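Local coordinates for protein glycerophosphoryl diester phosphodiesterase (Agrobacterium tumefaciens str. C58, PDB 3KS6) that belongs to the glycerophosphoryl diester phosphodiesterase family, whose members are built as TIM barrels, and carries a bound magnesium ion, at residues P170-E184 / G195-F207. Sequence-based numbering, arbitrary orientation. Where two conformers were deposited one is given.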
loop_
_atom_site.group_PDB
_atom_site.type_symbol
_atom_site.label_atom_id
_atom_site.label_comp_id
_atom_site.label_asym_id
_atom_site.label_seq_id
_atom_site.Cartn_x
_atom_site.Cartn_y
_atom_site.Cartn_z
ATOM N N PRO A 170 -0.253 -6.398 21.532
ATOM C CA PRO A 170 0.917 -5.699 21.029
ATOM C C PRO A 170 2.254 -6.344 21.355
ATOM O O PRO A 170 3.159 -6.289 20.547
ATOM C CB PRO A 170 0.802 -4.305 21.655
ATOM C CG PRO A 170 -0.166 -4.423 22.737
ATOM C CD PRO A 170 -1.073 -5.526 22.392
ATOM N N GLY A 171 2.370 -6.949 22.537
ATOM C CA GLY A 171 3.616 -7.599 22.918
ATOM C C GLY A 171 4.015 -8.688 21.949
ATOM O O GLY A 171 5.171 -8.710 21.495
ATOM N N ALA A 172 3.037 -9.544 21.607
ATOM C CA ALA A 172 3.254 -10.678 20.684
ATOM C C ALA A 172 3.368 -10.214 19.242
ATOM O O ALA A 172 4.076 -10.864 18.433
ATOM C CB ALA A 172 2.173 -11.712 20.813
ATOM N N VAL A 173 2.675 -9.138 18.885
ATOM C CA VAL A 173 2.876 -8.566 17.538
ATOM C C VAL A 173 4.337 -8.139 17.387
ATOM O O VAL A 173 4.991 -8.432 16.389
ATOM C CB VAL A 173 1.935 -7.392 17.228
ATOM C CG1 VAL A 173 2.437 -6.578 15.975
ATOM C CG2 VAL A 173 0.499 -7.874 17.028
ATOM N N ILE A 174 4.874 -7.483 18.418
ATOM C CA ILE A 174 6.230 -7.005 18.400
ATOM C C ILE A 174 7.220 -8.179 18.408
ATOM O O ILE A 174 8.178 -8.158 17.628
ATOM C CB ILE A 174 6.494 -5.990 19.582
ATOM C CG1 ILE A 174 5.691 -4.709 19.334
ATOM C CG2 ILE A 174 7.987 -5.682 19.735
ATOM C CD1 ILE A 174 5.516 -3.823 20.610
ATOM N N GLU A 175 6.962 -9.194 19.252
ATOM C CA GLU A 175 7.767 -10.434 19.284
ATOM C C GLU A 175 7.924 -11.008 17.879
ATOM O O GLU A 175 9.020 -11.374 17.431
ATOM C CB GLU A 175 7.040 -11.552 20.071
ATOM C CG GLU A 175 6.957 -11.440 21.582
ATOM C CD GLU A 175 5.951 -12.435 22.210
ATOM O OE1 GLU A 175 5.407 -13.345 21.506
ATOM O OE2 GLU A 175 5.703 -12.287 23.432
ATOM N N THR A 176 6.776 -11.122 17.225
ATOM C CA THR A 176 6.652 -11.758 15.943
ATOM C C THR A 176 7.404 -11.011 14.859
ATOM O O THR A 176 8.160 -11.599 14.059
ATOM C CB THR A 176 5.159 -11.918 15.577
ATOM O OG1 THR A 176 4.513 -12.661 16.619
ATOM C CG2 THR A 176 5.005 -12.634 14.233
ATOM N N ALA A 177 7.246 -9.699 14.844
ATOM C CA ALA A 177 7.988 -8.884 13.898
ATOM C C ALA A 177 9.503 -9.074 14.087
ATOM O O ALA A 177 10.224 -9.278 13.125
ATOM C CB ALA A 177 7.600 -7.392 14.041
ATOM N N ILE A 178 9.978 -9.039 15.322
ATOM C CA ILE A 178 11.389 -9.189 15.602
ATOM C C ILE A 178 11.904 -10.560 15.144
ATOM O O ILE A 178 12.968 -10.641 14.508
ATOM C CB ILE A 178 11.691 -8.933 17.103
ATOM C CG1 ILE A 178 11.482 -7.429 17.401
ATOM C CG2 ILE A 178 13.129 -9.358 17.455
ATOM C CD1 ILE A 178 11.453 -7.121 18.898
ATOM N N ALA A 179 11.136 -11.608 15.439
ATOM C CA ALA A 179 11.492 -12.993 15.106
ATOM C C ALA A 179 11.613 -13.170 13.596
ATOM O O ALA A 179 12.395 -14.011 13.101
ATOM C CB ALA A 179 10.475 -13.933 15.645
ATOM N N HIS A 180 10.851 -12.373 12.870
ATOM C CA HIS A 180 10.860 -12.404 11.404
ATOM C C HIS A 180 11.705 -11.314 10.710
ATOM O O HIS A 180 11.610 -11.118 9.471
ATOM C CB HIS A 180 9.433 -12.318 10.957
ATOM C CG HIS A 180 8.691 -13.604 11.140
ATOM N ND1 HIS A 180 8.472 -14.476 10.091
ATOM C CD2 HIS A 180 8.175 -14.194 12.241
ATOM C CE1 HIS A 180 7.810 -15.530 10.537
ATOM N NE2 HIS A 180 7.622 -15.388 11.839
ATOM N N SER A 181 12.549 -10.662 11.482
ATOM C CA SER A 181 13.428 -9.601 10.961
ATOM C C SER A 181 12.667 -8.509 10.221
ATOM O O SER A 181 13.147 -7.996 9.199
ATOM C CB SER A 181 14.530 -10.161 10.047
ATOM O OG SER A 181 15.315 -11.105 10.734
ATOM N N ILE A 182 11.511 -8.130 10.766
ATOM C CA ILE A 182 10.680 -7.043 10.241
ATOM C C ILE A 182 11.006 -5.821 11.108
ATOM O O ILE A 182 11.010 -5.919 12.337
ATOM C CB ILE A 182 9.141 -7.433 10.283
ATOM C CG1 ILE A 182 8.882 -8.642 9.340
ATOM C CG2 ILE A 182 8.246 -6.268 9.898
ATOM C CD1 ILE A 182 7.588 -9.368 9.597
ATOM N N HIS A 183 11.247 -4.688 10.460
ATOM C CA HIS A 183 11.681 -3.469 11.136
ATOM C C HIS A 183 10.632 -2.382 11.192
ATOM O O HIS A 183 10.894 -1.333 11.779
ATOM C CB HIS A 183 12.926 -2.937 10.451
ATOM C CG HIS A 183 13.994 -3.970 10.322
ATOM N ND1 HIS A 183 14.575 -4.561 11.420
ATOM C CD2 HIS A 183 14.543 -4.557 9.236
ATOM C CE1 HIS A 183 15.459 -5.454 11.016
ATOM N NE2 HIS A 183 15.450 -5.479 9.695
ATOM N N GLU A 184 9.440 -2.646 10.635
ATOM C CA GLU A 184 8.370 -1.681 10.616
ATOM C C GLU A 184 7.026 -2.393 10.538
ATOM O O GLU A 184 6.912 -3.395 9.818
ATOM C CB GLU A 184 8.504 -0.789 9.376
ATOM C CG GLU A 184 7.433 0.269 9.266
ATOM C CD GLU A 184 7.637 1.295 8.155
ATOM O OE1 GLU A 184 8.726 1.376 7.541
ATOM O OE2 GLU A 184 6.664 2.039 7.891
ATOM N N GLY A 195 0.447 5.113 23.390
ATOM C CA GLY A 195 1.021 3.968 24.099
ATOM C C GLY A 195 1.494 2.885 23.135
ATOM O O GLY A 195 2.538 2.294 23.352
ATOM N N LEU A 196 0.678 2.566 22.146
ATOM C CA LEU A 196 1.077 1.565 21.136
ATOM C C LEU A 196 2.315 2.006 20.382
ATOM O O LEU A 196 3.265 1.248 20.229
ATOM C CB LEU A 196 -0.039 1.300 20.141
ATOM C CG LEU A 196 0.299 0.225 19.088
ATOM C CD1 LEU A 196 0.617 -1.082 19.777
ATOM C CD2 LEU A 196 -0.817 0.080 18.030
HETATM N N MSE A 197 2.314 3.236 19.916
HETATM C CA MSE A 197 3.469 3.738 19.195
HETATM C C MSE A 197 4.740 3.699 20.026
HETATM O O MSE A 197 5.800 3.341 19.525
HETATM C CB MSE A 197 3.186 5.156 18.653
HETATM C CG MSE A 197 4.374 5.798 18.005
HETATM SE SE MSE A 197 3.850 7.502 17.227
HETATM C CE MSE A 197 5.595 8.187 16.923
ATOM N N ALA A 198 4.640 4.081 21.295
ATOM C CA ALA A 198 5.759 4.023 22.202
ATOM C C ALA A 198 6.271 2.609 22.381
ATOM O O ALA A 198 7.474 2.376 22.326
ATOM C CB ALA A 198 5.359 4.637 23.597
ATOM N N GLN A 199 5.364 1.663 22.627
ATOM C CA GLN A 199 5.762 0.274 22.831
ATOM C C GLN A 199 6.501 -0.281 21.593
ATOM O O GLN A 199 7.550 -0.973 21.714
ATOM C CB GLN A 199 4.531 -0.565 23.156
ATOM C CG GLN A 199 4.917 -1.955 23.599
ATOM C CD GLN A 199 3.750 -2.787 23.970
ATOM O OE1 GLN A 199 2.634 -2.302 24.080
ATOM N NE2 GLN A 199 4.014 -4.086 24.205
ATOM N N VAL A 200 5.955 0.025 20.414
ATOM C CA VAL A 200 6.523 -0.422 19.143
ATOM C C VAL A 200 7.933 0.224 18.934
ATOM O O VAL A 200 8.915 -0.446 18.651
ATOM C CB VAL A 200 5.556 -0.115 17.987
ATOM C CG1 VAL A 200 6.204 -0.339 16.657
ATOM C CG2 VAL A 200 4.253 -0.933 18.127
ATOM N N GLN A 201 8.027 1.529 19.120
ATOM C CA GLN A 201 9.325 2.198 18.957
ATOM C C GLN A 201 10.379 1.815 19.988
ATOM O O GLN A 201 11.565 1.769 19.677
ATOM C CB GLN A 201 9.099 3.714 18.877
ATOM C CG GLN A 201 8.363 4.088 17.631
ATOM C CD GLN A 201 8.221 5.569 17.459
ATOM O OE1 GLN A 201 8.343 6.339 18.416
ATOM N NE2 GLN A 201 7.926 5.978 16.242
ATOM N N ALA A 202 9.945 1.498 21.208
ATOM C CA ALA A 202 10.846 1.088 22.282
ATOM C C ALA A 202 11.493 -0.257 21.945
ATOM O O ALA A 202 12.597 -0.540 22.403
ATOM C CB ALA A 202 10.102 0.986 23.623
ATOM N N ALA A 203 10.819 -1.049 21.101
ATOM C CA ALA A 203 11.352 -2.324 20.601
ATOM C C ALA A 203 12.252 -2.176 19.363
ATOM O O ALA A 203 12.750 -3.179 18.786
ATOM C CB ALA A 203 10.152 -3.298 20.303
ATOM N N GLY A 204 12.476 -0.946 18.941
ATOM C CA GLY A 204 13.331 -0.687 17.801
ATOM C C GLY A 204 12.653 -0.666 16.445
ATOM O O GLY A 204 13.333 -0.489 15.421
ATOM N N LEU A 205 11.321 -0.791 16.430
ATOM C CA LEU A 205 10.552 -0.884 15.208
ATOM C C LEU A 205 9.993 0.439 14.780
ATOM O O LEU A 205 9.634 1.269 15.636
ATOM C CB LEU A 205 9.364 -1.833 15.429
ATOM C CG LEU A 205 9.621 -3.292 15.830
ATOM C CD1 LEU A 205 8.290 -3.957 16.093
ATOM C CD2 LEU A 205 10.441 -4.035 14.776
ATOM N N ASP A 206 9.882 0.655 13.473
ATOM C CA ASP A 206 9.227 1.869 12.991
ATOM C C ASP A 206 7.714 1.662 13.054
ATOM O O ASP A 206 7.226 0.539 13.012
ATOM C CB ASP A 206 9.609 2.220 11.553
ATOM C CG ASP A 206 10.990 2.853 11.432
ATOM O OD1 ASP A 206 11.549 3.277 12.451
ATOM O OD2 ASP A 206 11.506 2.913 10.298
ATOM N N PHE A 207 6.980 2.763 13.153
ATOM C CA PHE A 207 5.534 2.721 13.383
ATOM C C PHE A 207 4.798 3.641 12.435
ATOM O O PHE A 207 4.990 4.852 12.458
ATOM C CB PHE A 207 5.197 3.141 14.842
ATOM C CG PHE A 207 3.701 3.063 15.178
ATOM C CD1 PHE A 207 3.110 1.846 15.549
ATOM C CD2 PHE A 207 2.906 4.189 15.129
ATOM C CE1 PHE A 207 1.764 1.763 15.845
ATOM C CE2 PHE A 207 1.536 4.116 15.432
ATOM C CZ PHE A 207 0.966 2.902 15.767
HETATM O O HOH W 1 14.068 -3.206 13.881
HETATM O O HOH W 2 13.397 -0.359 12.631
#
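Pro170 sets its ring against Leu196 and Gln199 where two neighbouring outer helices of the TIM barrel, 162-179 and 194-202, run side by side, their segments 170-179 and 195-202 crossing at -31°, each helix leading into a parallel barrel strand. The Gln199 amide lies across the proline, OE1 3.6 Å from Pro170 CB, and its NE2 lies 3.7 Å from Gly171 N. Ile174 is the main apolar side chain of the first helix in this contact. CG1, opposite the carbonyl carbon (chi1 -68°), carries CD1 onto Gln199 CG at 3.6 Å and toward Val200, while CG2 presses on the small Ala203 CB at 3.3 Å, tighter than usual for two carbons. One turn on, Ala177 is short enough to admit Leu205 CD1, and Ile178 covers the outer margin of this apolar layer. A Schellman motif, with Ser181 at positive phi and Ile182 N bonded to Ala177 O, ends the first helix; Gly204, also at positive phi, ends the second likewise. Leu205, just beyond, points back toward the first helix and the turn after it, CD2 lying 3.1 Å from Ile182 O. At His183 packing gives way to polar links: one water joins its ND1 to Gly204 O, and another donates to both His183 O and Gly204 O. Glu184 begins the strand pairing beside Asp206; Lys227 forms a salt bridge with each carboxylate, which probably offsets the like charges. As in parallel strands generally, Asp206 also pairs with Ile185, while its N donates to His183 O, just ahead of the strand, at 2.8 Å, nearly straight at 174°.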